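PDB 4TQM: lectin 2 from Agrocybe aegerita, which binds glycans, probably those ending in N-acetylglucosamine, at pockets set around a beta-propeller built of seven four-stranded sheets. Local coordinates for residues A[98-103]-A[146-151]; A[113-118]-A[134-139]; A[337-342]-A[389-394]; A[358-363]-A[378-383]. The protein carries 1 engineered substitution. All blocks are in the same frame, centred on the assembly; numbering follows the deposited sequence.

Overall arrangement
The chain builds a beta-propeller of seven four-stranded blades. Contact 1 opens on strand 98-101, the outer strand of one blade, and closes on a loop of the next blade. Contact 2 opens and closes within that span. It joins the first two strands of that next blade, and both contacts reach the same N-acetylglucosamine. Much later, contact 3 opens at 337-342 and closes just before the last strand, 395-399. Contact 4 lies within this loop and pairs the third and fourth strands of the blade that 339-343 begins. Contacts 3 and 4 touch through Glu358 and through Trp389, and share a second bound sugar. Contacts 2 and 4 lie on opposite sides of the chain's centre.

Contact 1 of 4, residues A[98-103]-A[146-151]; sequences KMVIAN and GGLNFG. With NAG (2-acetamido-2-deoxy-beta-D-glucopyranose), chain C.
Val100 lies beside Leu148 and Phe150 where strand 98-101 and the loop 148-151 run nearly parallel, their directions only 10° apart. The CA atoms of Val100 and Leu148 are 6.0 Å apart, and no direct hydrogen bond joins the two segments. A water bridges the two backbones instead. It gives a proton to Val100 O at 2.6 Å and accepts one from Phe150 N at 2.9 Å. The two methyls of Val100 divide the work. CG1 stands anti to the carbonyl carbon (chi1 -63°) and rests on Leu148 CB at 3.8 Å. CG2 goes to the aromatic ring, and Val100 CB comes 3.6 Å from Phe150 CD2, approaching the ring obliquely. Strand 98-101 is the outer strand of one propeller blade, and Gly146 to Asn149 form a type I' turn within the loop between strands 139-142 and 154-157 of the next blade. The contact therefore joins neighbouring blades near the surface. At one end Lys98 touches the leucine with one carbon, CE, 3.6 Å from Leu148 CD1. At the other, Ile101 CD1 lies against Gly151 O. Beyond it, Asn103 grips N-acetylglucosamine of chain C with both ends of its amide. OD1 accepts from the sugar O3 at 2.7 Å, and ND2 donates to O4 at 2.7 Å.

Contact 2 of 4, residues A[113-118]-A[134-139]; sequences VEKHLR and FGEKGV. With GAL (beta-D-galactopyranose), chain B; NAG (2-acetamido-2-deoxy-beta-D-glucopyranose), chain C; NAG (2-acetamido-2-deoxy-beta-D-glucopyranose), chain D.
His116 and Glu136 meet at a sugar pocket on a propeller blade, where strand 117-121 pairs antiparallel with strand 130-134. His116 NE2 donates to Glu136 OE1 at 2.8 Å. The oxygen sits in the ring plane, and the carboxylate is turned 80° against the ring. The acetyl methyl C8 of N-acetylglucosamine, chain C, lies over one face of this ring, off its centre, 3.5 Å from His116 CE1. Lys115 CB covers the opposite face. The carbonyl oxygen of the same acetamide is held by backbone: Glu136 N points straight at the sugar O7, at 2.9 Å and 179°. Gly135 also lies against O7, close enough to leave no space there for a side chain. This sugar is the end unit of a trisaccharide, joined through galactose to a second N-acetylglucosamine. Lys137 NZ serves that inner part, giving a hydrogen bond of 2.7 Å to the galactose O4 and one to O6 of the inner sugar. A bend at chi2 (75°) brings the Glu136 carboxylate to His116 and Lys115. The carboxylate takes a salt bridge from Lys115, with NZ 3.3 Å from Glu136 OE1, though the hydrogen bonds in it are weak. Behind the pocket, Leu117 N donates to Phe134 O at 3.0 Å, and the return bond from Phe134 N is weak. Leu117 CB packs on the Phe134 ring. The imidazole is also held through its second nitrogen: His116 ND1 accepts from the backbone N of Arg112.

Contact 3 of 4, residues A[337-342]-A[389-394]; sequences KHRRFV and WAPETT. With NAG (2-acetamido-2-deoxy-beta-D-glucopyranose), chain G.
Arg339 leaves the inner strand of a propeller blade, 339-343, and reaches the loop 389-394 that leads into the inner strand of the next blade. Its guanidinium does most of the joining. NH2 donates to Thr394 OG1 at 2.7 Å, with the hydroxyl close to the guanidinium plane. NH1 approaches Trp389 O at 2.7 Å, but the bond is bent to 119° and weak. A further weak bond runs from NH2 to Thr394 O. The chain turns sharply at chi2 (91°), which carries the guanidinium across to the loop. Pro391 lies loosely over one face of the group, its CG toward the rim. The ring of Pro391 also lies against the backbone of Lys337, with CD 3.9 Å from Lys337 O. The hydroxyl of Thr394 is used twice: it accepts from Arg339 and gives its own proton to Ala390 O at 2.6 Å, coming from above the carbonyl plane. Ala390 O takes Thr394 N too, at 2.7 Å, so the loop is curled around this one oxygen. His338 points away from the loop and puts its ring under the acetyl methyl of N-acetylglucosamine, chain G, with CE1 3.5 Å from the sugar C8. Strand 395-399, which follows the loop, pairs with the N-terminal strand 20-24. This sharing of one sheet by the two chain ends is the closure typical of a beta-propeller.

Contact 4 of 4, residues A[358-363]-A[378-383]; sequences EKETLV and LTNDFS. With GAL (beta-D-galactopyranose), chain E; NAG (2-acetamido-2-deoxy-beta-D-glucopyranose), chain G.
Thr361 is held by three hydrogen bonds to the segment 378-383. Its side-chain OG1 donates to Asp381 O at 2.7 Å, in the carbonyl plane. Its backbone N donates to Thr379 O at 2.9 Å, and its O accepts from Leu378 N at 2.8 Å. Leu378 N, not Thr379 N, makes that bond; Thr379 N is buried with no partner in the model. With OG1 anti to the carbonyl carbon (chi1 -61°), the hydroxyl of Thr361 faces the turn that follows strand 376-379. That turn, Asn380 to Ser383, is type II. It is braced by Ser383 OG, which donates to Asn380 O at 2.7 Å. Overlapping its start, Thr379 OG1 accepts from Asp381 N at 3.0 Å, an ST turn. Ser383 CB presses on the peptide between Lys359 and Glu360. Thr379 CG2 lies against Thr361 CB, and further along Val363 CG1 meets Leu378 CD2 at 3.5 Å. On the sugar side, Glu358 N donates to O7 of N-acetylglucosamine, chain G, at 3.0 Å. Lys359 NZ donates to O4 of the galactose, chain E, at 3.1 Å. The carboxylate of Glu358 turns to His338 and Lys337. Strands 361-364 and 376-379 are the outer pair of their blade. Strand 352-356 lies next inward, and its Ile354 and Phe356 pack on Thr361, while Phe382 meets Trp389.

Contact 1 of 4, residues A[98-103]-A[146-151]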
# COMPACT_ATOMS: atom_id res chain seq x y z
N LYS A 98 21.16 -8.40 7.23
CA LYS A 98 21.21 -9.78 7.69
C LYS A 98 20.08 -10.58 7.06
O LYS A 98 18.96 -10.07 6.91
CB LYS A 98 21.10 -9.83 9.22
CG LYS A 98 22.42 -9.60 9.95
CD LYS A 98 22.20 -9.09 11.37
CE LYS A 98 21.06 -9.81 12.08
NZ LYS A 98 21.31 -11.26 12.26
N MET A 99 20.36 -11.82 6.67
CA MET A 99 19.29 -12.70 6.22
C MET A 99 18.61 -13.33 7.43
O MET A 99 19.21 -14.12 8.15
CB MET A 99 19.79 -13.81 5.30
CG MET A 99 18.68 -14.83 5.01
SD MET A 99 19.19 -16.24 4.02
CE MET A 99 19.67 -15.39 2.53
N VAL A 100 17.34 -12.98 7.63
CA VAL A 100 16.64 -13.37 8.84
C VAL A 100 15.89 -14.69 8.69
O VAL A 100 15.55 -15.33 9.69
CB VAL A 100 15.69 -12.25 9.32
CG1 VAL A 100 16.49 -11.02 9.68
CG2 VAL A 100 14.67 -11.93 8.23
N ILE A 101 15.64 -15.09 7.45
CA ILE A 101 14.96 -16.36 7.19
C ILE A 101 15.21 -16.84 5.77
O ILE A 101 15.16 -16.06 4.81
CB ILE A 101 13.43 -16.25 7.48
CG1 ILE A 101 12.75 -17.61 7.29
CG2 ILE A 101 12.78 -15.19 6.61
CD1 ILE A 101 11.25 -17.57 7.53
N ALA A 102 15.49 -18.14 5.63
CA ALA A 102 15.70 -18.75 4.33
C ALA A 102 14.39 -19.24 3.72
O ALA A 102 14.22 -20.44 3.45
CB ALA A 102 16.70 -19.90 4.43
N ASN A 103 13.45 -18.32 3.52
CA ASN A 103 12.18 -18.63 2.86
C ASN A 103 11.59 -17.35 2.27
O ASN A 103 12.20 -16.28 2.36
CB ASN A 103 11.21 -19.29 3.85
CG ASN A 103 10.23 -20.23 3.16
OD1 ASN A 103 9.71 -19.94 2.08
ND2 ASN A 103 9.99 -21.38 3.78
N GLY A 146 11.33 -11.54 17.73
CA GLY A 146 12.23 -10.52 18.24
C GLY A 146 13.69 -10.83 17.96
O GLY A 146 14.05 -11.99 17.72
N GLY A 147 14.53 -9.80 17.99
CA GLY A 147 15.96 -9.96 17.75
C GLY A 147 16.25 -10.50 16.37
O GLY A 147 17.26 -11.18 16.15
N LEU A 148 15.36 -10.20 15.43
CA LEU A 148 15.45 -10.69 14.05
C LEU A 148 15.43 -12.21 13.94
O LEU A 148 15.89 -12.78 12.96
CB LEU A 148 16.67 -10.10 13.33
CG LEU A 148 16.62 -8.60 13.06
CD1 LEU A 148 17.80 -8.18 12.20
CD2 LEU A 148 15.31 -8.23 12.39
N ASN A 149 14.89 -12.87 14.96
CA ASN A 149 14.69 -14.31 14.91
C ASN A 149 13.28 -14.63 14.44
O ASN A 149 12.31 -14.41 15.16
CB ASN A 149 14.94 -14.94 16.28
CG ASN A 149 16.36 -14.71 16.78
OD1 ASN A 149 16.62 -13.78 17.53
ND2 ASN A 149 17.28 -15.56 16.35
N PHE A 150 13.17 -15.13 13.21
CA PHE A 150 11.87 -15.45 12.64
C PHE A 150 11.62 -16.96 12.66
O PHE A 150 12.49 -17.74 12.27
CB PHE A 150 11.75 -14.91 11.22
CG PHE A 150 11.61 -13.42 11.14
CD1 PHE A 150 10.37 -12.84 10.92
CD2 PHE A 150 12.72 -12.59 11.30
CE1 PHE A 150 10.24 -11.46 10.85
CE2 PHE A 150 12.59 -11.22 11.24
CZ PHE A 150 11.35 -10.65 11.01
N GLY A 151 10.44 -17.35 13.12
CA GLY A 151 10.04 -18.74 13.10
C GLY A 151 9.91 -19.23 11.67
O GLY A 151 9.88 -18.43 10.74
C1 NAG C . 6.25 -24.02 -0.62
C2 NAG C . 6.26 -22.57 -0.16
C3 NAG C . 7.38 -22.37 0.85
C4 NAG C . 7.21 -23.35 2.00
C5 NAG C . 7.12 -24.78 1.47
C6 NAG C . 6.83 -25.75 2.62
C7 NAG C . 5.36 -21.05 -1.84
C8 NAG C . 5.67 -20.11 -2.97
N2 NAG C . 6.40 -21.68 -1.30
O3 NAG C . 7.38 -21.05 1.34
O4 NAG C . 8.27 -23.24 2.92
O5 NAG C . 6.12 -24.90 0.48
O6 NAG C . 6.70 -27.06 2.12
O7 NAG C . 4.19 -21.21 -1.48
O HOH W 1 15.44 -16.43 12.02

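Contact 2 of 4, residues A[113-118]-A[134-139]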
# COMPACT_ATOMS: atom_id res chain seq x y z
N VAL A 113 6.75 -13.25 -8.13
CA VAL A 113 6.01 -11.99 -8.19
C VAL A 113 4.75 -12.14 -9.06
O VAL A 113 3.74 -11.47 -8.82
CB VAL A 113 6.92 -10.85 -8.72
CG1 VAL A 113 6.12 -9.57 -8.95
CG2 VAL A 113 8.06 -10.59 -7.74
N GLU A 114 4.80 -13.04 -10.03
CA GLU A 114 3.69 -13.26 -10.95
C GLU A 114 2.54 -14.07 -10.33
O GLU A 114 1.42 -14.06 -10.84
CB GLU A 114 4.17 -13.98 -12.22
CG GLU A 114 5.35 -13.32 -12.93
CD GLU A 114 6.70 -13.66 -12.30
OE1 GLU A 114 6.73 -14.47 -11.36
OE2 GLU A 114 7.72 -13.11 -12.76
N LYS A 115 2.83 -14.76 -9.23
CA LYS A 115 1.87 -15.73 -8.68
C LYS A 115 1.51 -15.47 -7.22
O LYS A 115 0.42 -15.84 -6.77
CB LYS A 115 2.43 -17.15 -8.81
CG LYS A 115 2.73 -17.58 -10.23
CD LYS A 115 3.40 -18.95 -10.27
CE LYS A 115 2.52 -20.03 -9.65
NZ LYS A 115 3.17 -21.37 -9.67
N HIS A 116 2.43 -14.86 -6.48
CA HIS A 116 2.32 -14.81 -5.03
C HIS A 116 2.38 -13.39 -4.48
O HIS A 116 2.86 -12.47 -5.16
CB HIS A 116 3.43 -15.66 -4.40
CG HIS A 116 3.52 -17.03 -4.98
ND1 HIS A 116 4.69 -17.55 -5.50
CD2 HIS A 116 2.59 -18.01 -5.13
CE1 HIS A 116 4.48 -18.77 -5.93
NE2 HIS A 116 3.21 -19.08 -5.72
N LEU A 117 1.91 -13.21 -3.25
CA LEU A 117 2.00 -11.92 -2.58
C LEU A 117 2.83 -12.06 -1.31
O LEU A 117 2.84 -13.12 -0.69
CB LEU A 117 0.61 -11.38 -2.25
CG LEU A 117 -0.29 -11.08 -3.46
CD1 LEU A 117 -1.74 -10.88 -3.02
CD2 LEU A 117 0.22 -9.85 -4.20
N ARG A 118 3.53 -10.99 -0.93
CA ARG A 118 4.32 -11.01 0.30
C ARG A 118 4.23 -9.69 1.06
O ARG A 118 4.57 -8.63 0.54
CB ARG A 118 5.78 -11.38 0.00
CG ARG A 118 6.03 -12.88 -0.16
CD ARG A 118 7.33 -13.17 -0.89
NE ARG A 118 7.26 -12.73 -2.28
CZ ARG A 118 8.25 -12.85 -3.16
NH1 ARG A 118 9.40 -13.40 -2.80
NH2 ARG A 118 8.09 -12.41 -4.41
N PHE A 134 0.98 -14.81 0.68
CA PHE A 134 0.02 -15.61 -0.06
C PHE A 134 0.79 -16.39 -1.11
O PHE A 134 1.14 -15.86 -2.17
CB PHE A 134 -1.06 -14.74 -0.71
CG PHE A 134 -1.91 -13.99 0.28
CD1 PHE A 134 -3.13 -14.50 0.70
CD2 PHE A 134 -1.49 -12.78 0.80
CE1 PHE A 134 -3.91 -13.82 1.61
CE2 PHE A 134 -2.27 -12.09 1.71
CZ PHE A 134 -3.48 -12.61 2.12
N GLY A 135 1.07 -17.65 -0.79
CA GLY A 135 1.87 -18.51 -1.65
C GLY A 135 1.04 -19.49 -2.45
O GLY A 135 -0.10 -19.22 -2.80
N GLU A 136 1.63 -20.65 -2.72
CA GLU A 136 1.03 -21.64 -3.61
C GLU A 136 -0.14 -22.38 -2.97
O GLU A 136 -1.20 -22.53 -3.58
CB GLU A 136 2.09 -22.64 -4.06
CG GLU A 136 1.67 -23.50 -5.23
CD GLU A 136 1.69 -22.74 -6.54
OE1 GLU A 136 2.16 -21.58 -6.55
OE2 GLU A 136 1.26 -23.31 -7.56
N LYS A 137 0.07 -22.85 -1.74
CA LYS A 137 -0.91 -23.72 -1.09
C LYS A 137 -1.77 -22.98 -0.07
O LYS A 137 -2.58 -23.59 0.63
CB LYS A 137 -0.20 -24.89 -0.40
CG LYS A 137 0.62 -25.75 -1.34
CD LYS A 137 -0.22 -26.26 -2.50
CE LYS A 137 0.54 -27.30 -3.30
NZ LYS A 137 1.90 -26.82 -3.66
N GLY A 138 -1.61 -21.66 0.00
CA GLY A 138 -2.38 -20.86 0.93
C GLY A 138 -1.56 -19.78 1.60
O GLY A 138 -0.59 -19.28 1.03
N VAL A 139 -1.96 -19.42 2.81
CA VAL A 139 -1.31 -18.35 3.56
C VAL A 139 -0.21 -18.90 4.47
O VAL A 139 -0.46 -19.76 5.32
CB VAL A 139 -2.33 -17.57 4.40
CG1 VAL A 139 -1.66 -16.41 5.12
CG2 VAL A 139 -3.46 -17.07 3.52
C1 GAL B . 4.97 -26.04 -5.02
C2 GAL B . 4.97 -24.90 -4.00
C3 GAL B . 5.62 -25.31 -2.69
C4 GAL B . 5.11 -26.67 -2.21
C5 GAL B . 5.19 -27.67 -3.36
C6 GAL B . 4.70 -29.05 -2.91
O2 GAL B . 5.68 -23.80 -4.53
O3 GAL B . 5.35 -24.33 -1.71
O4 GAL B . 3.78 -26.57 -1.75
O5 GAL B . 4.42 -27.20 -4.44
O6 GAL B . 5.12 -30.01 -3.85
C1 NAG C . 6.25 -24.02 -0.62
C2 NAG C . 6.26 -22.57 -0.16
C3 NAG C . 7.38 -22.37 0.85
C4 NAG C . 7.21 -23.35 2.00
C5 NAG C . 7.12 -24.78 1.47
C6 NAG C . 6.83 -25.75 2.62
C7 NAG C . 5.36 -21.05 -1.84
C8 NAG C . 5.67 -20.11 -2.97
N2 NAG C . 6.40 -21.68 -1.30
O3 NAG C . 7.38 -21.05 1.34
O4 NAG C . 8.27 -23.24 2.92
O5 NAG C . 6.12 -24.90 0.48
O6 NAG C . 6.70 -27.06 2.12
O7 NAG C . 4.19 -21.21 -1.48
C1 NAG D . 3.39 -27.06 -10.23
C2 NAG D . 4.23 -25.79 -10.16
C3 NAG D . 4.96 -25.69 -8.82
C4 NAG D . 3.96 -25.84 -7.67
C5 NAG D . 3.10 -27.09 -7.89
C6 NAG D . 2.01 -27.25 -6.84
C7 NAG D . 4.81 -25.40 -12.50
C8 NAG D . 5.34 -24.09 -13.01
N2 NAG D . 5.17 -25.76 -11.27
O1 NAG D . 2.70 -27.15 -11.46
O3 NAG D . 5.62 -24.45 -8.70
O4 NAG D . 4.62 -25.94 -6.42
O5 NAG D . 2.47 -27.06 -9.16
O6 NAG D . 2.47 -28.09 -5.80
O7 NAG D . 4.07 -26.07 -13.23
O HOH W 2 -0.88 -16.92 -4.32

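Contact 3 of 4, residues A[337-342]-A[389-394]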
# COMPACT_ATOMS: atom_id res chain seq x y z
N LYS A 337 6.07 6.01 -15.75
CA LYS A 337 7.35 6.66 -15.45
C LYS A 337 7.38 7.38 -14.10
O LYS A 337 8.43 7.46 -13.47
CB LYS A 337 7.71 7.63 -16.57
CG LYS A 337 7.84 6.98 -17.94
CD LYS A 337 8.00 8.02 -19.04
CE LYS A 337 9.18 8.93 -18.76
NZ LYS A 337 9.35 9.96 -19.82
N HIS A 338 6.23 7.88 -13.66
CA HIS A 338 6.18 8.72 -12.46
C HIS A 338 5.40 8.06 -11.33
O HIS A 338 4.55 7.20 -11.57
CB HIS A 338 5.57 10.07 -12.80
CG HIS A 338 6.09 10.68 -14.07
ND1 HIS A 338 5.33 10.80 -15.21
CD2 HIS A 338 7.31 11.18 -14.37
CE1 HIS A 338 6.05 11.36 -16.16
NE2 HIS A 338 7.26 11.60 -15.68
N ARG A 339 5.69 8.46 -10.09
CA ARG A 339 4.94 7.94 -8.95
C ARG A 339 4.15 9.06 -8.27
O ARG A 339 4.56 10.21 -8.31
CB ARG A 339 5.85 7.28 -7.92
CG ARG A 339 6.55 6.02 -8.39
CD ARG A 339 7.90 6.34 -9.00
NE ARG A 339 8.83 5.23 -8.87
CZ ARG A 339 10.12 5.30 -9.17
NH1 ARG A 339 10.63 6.44 -9.63
NH2 ARG A 339 10.90 4.24 -9.02
N ARG A 340 3.03 8.73 -7.66
CA ARG A 340 2.25 9.73 -6.94
C ARG A 340 1.67 9.14 -5.66
O ARG A 340 1.15 8.02 -5.65
CB ARG A 340 1.13 10.30 -7.83
CG ARG A 340 1.61 11.36 -8.81
CD ARG A 340 0.63 11.56 -9.95
NE ARG A 340 0.59 10.41 -10.85
CZ ARG A 340 -0.09 10.35 -11.98
NH1 ARG A 340 -0.81 11.40 -12.37
NH2 ARG A 340 -0.06 9.25 -12.73
N PHE A 341 1.78 9.89 -4.57
CA PHE A 341 1.27 9.44 -3.29
C PHE A 341 0.48 10.54 -2.58
O PHE A 341 0.71 11.74 -2.79
CB PHE A 341 2.41 8.95 -2.39
CG PHE A 341 3.14 7.74 -2.93
CD1 PHE A 341 2.58 6.48 -2.83
CD2 PHE A 341 4.38 7.88 -3.53
CE1 PHE A 341 3.25 5.37 -3.32
CE2 PHE A 341 5.05 6.77 -4.02
CZ PHE A 341 4.49 5.52 -3.92
N VAL A 342 -0.47 10.10 -1.76
CA VAL A 342 -1.31 10.99 -0.98
C VAL A 342 -1.14 10.60 0.48
O VAL A 342 -1.80 9.67 0.97
CB VAL A 342 -2.79 10.85 -1.37
CG1 VAL A 342 -3.62 11.96 -0.75
CG2 VAL A 342 -2.94 10.86 -2.88
N TRP A 389 15.57 6.69 -12.14
CA TRP A 389 14.56 6.17 -11.23
C TRP A 389 13.38 5.59 -12.00
O TRP A 389 12.22 5.89 -11.71
CB TRP A 389 14.09 7.27 -10.27
CG TRP A 389 15.11 7.61 -9.24
CD1 TRP A 389 16.07 8.58 -9.32
CD2 TRP A 389 15.30 6.97 -7.97
NE1 TRP A 389 16.84 8.59 -8.18
CE2 TRP A 389 16.38 7.61 -7.33
CE3 TRP A 389 14.65 5.92 -7.32
CZ2 TRP A 389 16.83 7.23 -6.07
CZ3 TRP A 389 15.09 5.55 -6.06
CH2 TRP A 389 16.17 6.20 -5.45
N ALA A 390 13.68 4.75 -12.98
CA ALA A 390 12.64 4.05 -13.73
C ALA A 390 12.00 2.99 -12.84
O ALA A 390 12.70 2.25 -12.15
CB ALA A 390 13.21 3.42 -14.98
N PRO A 391 10.66 2.92 -12.84
CA PRO A 391 9.93 1.95 -12.01
C PRO A 391 10.30 0.51 -12.35
O PRO A 391 10.20 -0.36 -11.48
CB PRO A 391 8.47 2.21 -12.38
CG PRO A 391 8.44 3.62 -12.85
CD PRO A 391 9.75 3.83 -13.55
N GLU A 392 10.74 0.28 -13.58
CA GLU A 392 11.15 -1.06 -14.02
C GLU A 392 12.36 -1.56 -13.25
O GLU A 392 12.55 -2.77 -13.10
CB GLU A 392 11.45 -1.06 -15.52
CG GLU A 392 10.28 -0.71 -16.42
CD GLU A 392 10.24 0.77 -16.79
OE1 GLU A 392 10.50 1.62 -15.92
OE2 GLU A 392 9.94 1.07 -17.97
N THR A 393 13.19 -0.64 -12.78
CA THR A 393 14.45 -0.98 -12.13
C THR A 393 14.55 -0.44 -10.71
O THR A 393 15.41 -0.87 -9.93
CB THR A 393 15.65 -0.44 -12.93
OG1 THR A 393 15.59 0.99 -12.97
CG2 THR A 393 15.65 -0.99 -14.35
N THR A 394 13.69 0.51 -10.37
CA THR A 394 13.73 1.15 -9.05
C THR A 394 12.36 1.12 -8.38
O THR A 394 11.33 0.99 -9.05
CB THR A 394 14.21 2.61 -9.13
OG1 THR A 394 13.28 3.38 -9.90
CG2 THR A 394 15.59 2.69 -9.78
C1 NAG G . 6.51 19.00 -15.31
C2 NAG G . 5.79 18.30 -14.16
C3 NAG G . 4.65 19.18 -13.67
C4 NAG G . 5.19 20.56 -13.32
C5 NAG G . 6.02 21.14 -14.46
C6 NAG G . 6.67 22.46 -14.05
C7 NAG G . 6.02 15.90 -14.26
C8 NAG G . 5.54 14.60 -14.82
N2 NAG G . 5.32 16.99 -14.57
O3 NAG G . 4.05 18.60 -12.53
O4 NAG G . 4.11 21.43 -13.04
O5 NAG G . 7.02 20.23 -14.86
O6 NAG G . 7.44 22.28 -12.88
O7 NAG G . 7.02 15.95 -13.54

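Contact 4 of 4, residues A[358-363]-A[378-383]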
# COMPACT_ATOMS: atom_id res chain seq x y z
N GLU A 358 9.18 13.81 -13.61
CA GLU A 358 10.17 13.60 -14.66
C GLU A 358 11.58 14.05 -14.26
O GLU A 358 12.54 13.29 -14.42
CB GLU A 358 9.73 14.29 -15.96
CG GLU A 358 10.61 14.00 -17.17
CD GLU A 358 10.42 12.60 -17.73
OE1 GLU A 358 9.57 11.85 -17.21
OE2 GLU A 358 11.13 12.25 -18.70
N LYS A 359 11.70 15.27 -13.74
CA LYS A 359 13.01 15.81 -13.39
C LYS A 359 13.08 16.34 -11.95
O LYS A 359 14.15 16.72 -11.48
CB LYS A 359 13.41 16.92 -14.36
CG LYS A 359 12.77 18.26 -14.07
CD LYS A 359 13.37 19.37 -14.92
CE LYS A 359 12.83 20.73 -14.50
NZ LYS A 359 11.34 20.78 -14.52
N GLU A 360 11.94 16.36 -11.26
CA GLU A 360 11.93 16.76 -9.85
C GLU A 360 10.77 16.17 -9.06
O GLU A 360 9.69 15.91 -9.60
CB GLU A 360 11.96 18.29 -9.71
CG GLU A 360 10.81 19.02 -10.39
CD GLU A 360 11.09 20.50 -10.56
OE1 GLU A 360 10.12 21.29 -10.67
OE2 GLU A 360 12.28 20.89 -10.60
N THR A 361 11.01 15.95 -7.77
CA THR A 361 9.97 15.50 -6.85
C THR A 361 9.19 16.72 -6.36
O THR A 361 9.74 17.58 -5.68
CB THR A 361 10.56 14.75 -5.65
OG1 THR A 361 11.27 13.59 -6.11
CG2 THR A 361 9.46 14.32 -4.69
N LEU A 362 7.91 16.77 -6.73
CA LEU A 362 7.07 17.93 -6.46
C LEU A 362 6.06 17.64 -5.36
O LEU A 362 5.69 16.49 -5.12
CB LEU A 362 6.35 18.34 -7.74
CG LEU A 362 7.26 18.80 -8.88
CD1 LEU A 362 6.55 18.70 -10.22
CD2 LEU A 362 7.75 20.22 -8.64
N VAL A 363 5.60 18.70 -4.70
CA VAL A 363 4.72 18.54 -3.55
C VAL A 363 3.59 19.56 -3.56
O VAL A 363 3.72 20.64 -4.14
CB VAL A 363 5.52 18.67 -2.23
CG1 VAL A 363 5.79 20.13 -1.91
CG2 VAL A 363 4.78 18.01 -1.09
N LEU A 378 10.60 19.77 -4.10
CA LEU A 378 11.32 19.34 -2.91
C LEU A 378 12.79 19.04 -3.22
O LEU A 378 13.69 19.46 -2.49
CB LEU A 378 10.66 18.11 -2.30
CG LEU A 378 10.17 18.24 -0.86
CD1 LEU A 378 11.30 18.67 0.06
CD2 LEU A 378 9.02 19.22 -0.78
N THR A 379 13.01 18.30 -4.30
CA THR A 379 14.36 17.89 -4.68
C THR A 379 14.40 17.46 -6.13
O THR A 379 13.36 17.24 -6.75
CB THR A 379 14.85 16.72 -3.81
OG1 THR A 379 16.16 16.33 -4.21
CG2 THR A 379 13.91 15.52 -3.97
N ASN A 380 15.60 17.34 -6.68
CA ASN A 380 15.76 16.79 -8.02
C ASN A 380 15.86 15.27 -7.96
O ASN A 380 15.65 14.59 -8.96
CB ASN A 380 17.00 17.38 -8.70
CG ASN A 380 16.82 18.84 -9.06
OD1 ASN A 380 15.70 19.29 -9.34
ND2 ASN A 380 17.91 19.60 -9.07
N ASP A 381 16.18 14.76 -6.78
CA ASP A 381 16.34 13.32 -6.59
C ASP A 381 14.99 12.60 -6.61
O ASP A 381 13.94 13.22 -6.44
CB ASP A 381 17.09 13.03 -5.28
CG ASP A 381 18.45 13.72 -5.22
OD1 ASP A 381 18.92 14.21 -6.26
OD2 ASP A 381 19.05 13.77 -4.12
N PHE A 382 15.05 11.29 -6.85
CA PHE A 382 13.87 10.41 -6.93
C PHE A 382 13.02 10.61 -8.20
O PHE A 382 12.02 9.91 -8.40
CB PHE A 382 12.99 10.51 -5.67
CG PHE A 382 13.74 10.29 -4.38
CD1 PHE A 382 14.16 9.03 -4.02
CD2 PHE A 382 13.99 11.35 -3.53
CE1 PHE A 382 14.84 8.83 -2.83
CE2 PHE A 382 14.67 11.16 -2.34
CZ PHE A 382 15.09 9.89 -1.99
N SER A 383 13.42 11.54 -9.05
CA SER A 383 12.73 11.77 -10.32
C SER A 383 13.24 10.81 -11.39
O SER A 383 14.36 10.30 -11.29
CB SER A 383 12.91 13.21 -10.78
OG SER A 383 14.28 13.52 -10.98
C1 GAL E . 8.85 17.17 -19.10
C2 GAL E . 8.05 17.09 -17.81
C3 GAL E . 8.11 18.41 -17.04
C4 GAL E . 9.52 18.97 -16.96
C5 GAL E . 10.26 18.85 -18.29
C6 GAL E . 11.74 19.22 -18.13
O2 GAL E . 6.70 16.79 -18.11
O3 GAL E . 7.63 18.18 -15.74
O4 GAL E . 10.24 18.29 -15.95
O5 GAL E . 10.17 17.52 -18.77
O6 GAL E . 11.84 20.55 -17.68
C1 NAG G . 6.51 19.00 -15.31
C2 NAG G . 5.79 18.30 -14.16
C3 NAG G . 4.65 19.18 -13.67
C4 NAG G . 5.19 20.56 -13.32
C5 NAG G . 6.02 21.14 -14.46
C6 NAG G . 6.67 22.46 -14.05
C7 NAG G . 6.02 15.90 -14.26
C8 NAG G . 5.54 14.60 -14.82
N2 NAG G . 5.32 16.99 -14.57
O3 NAG G . 4.05 18.60 -12.53
O4 NAG G . 4.11 21.43 -13.04
O5 NAG G . 7.02 20.23 -14.86
O6 NAG G . 7.44 22.28 -12.88
O7 NAG G . 7.02 15.95 -13.54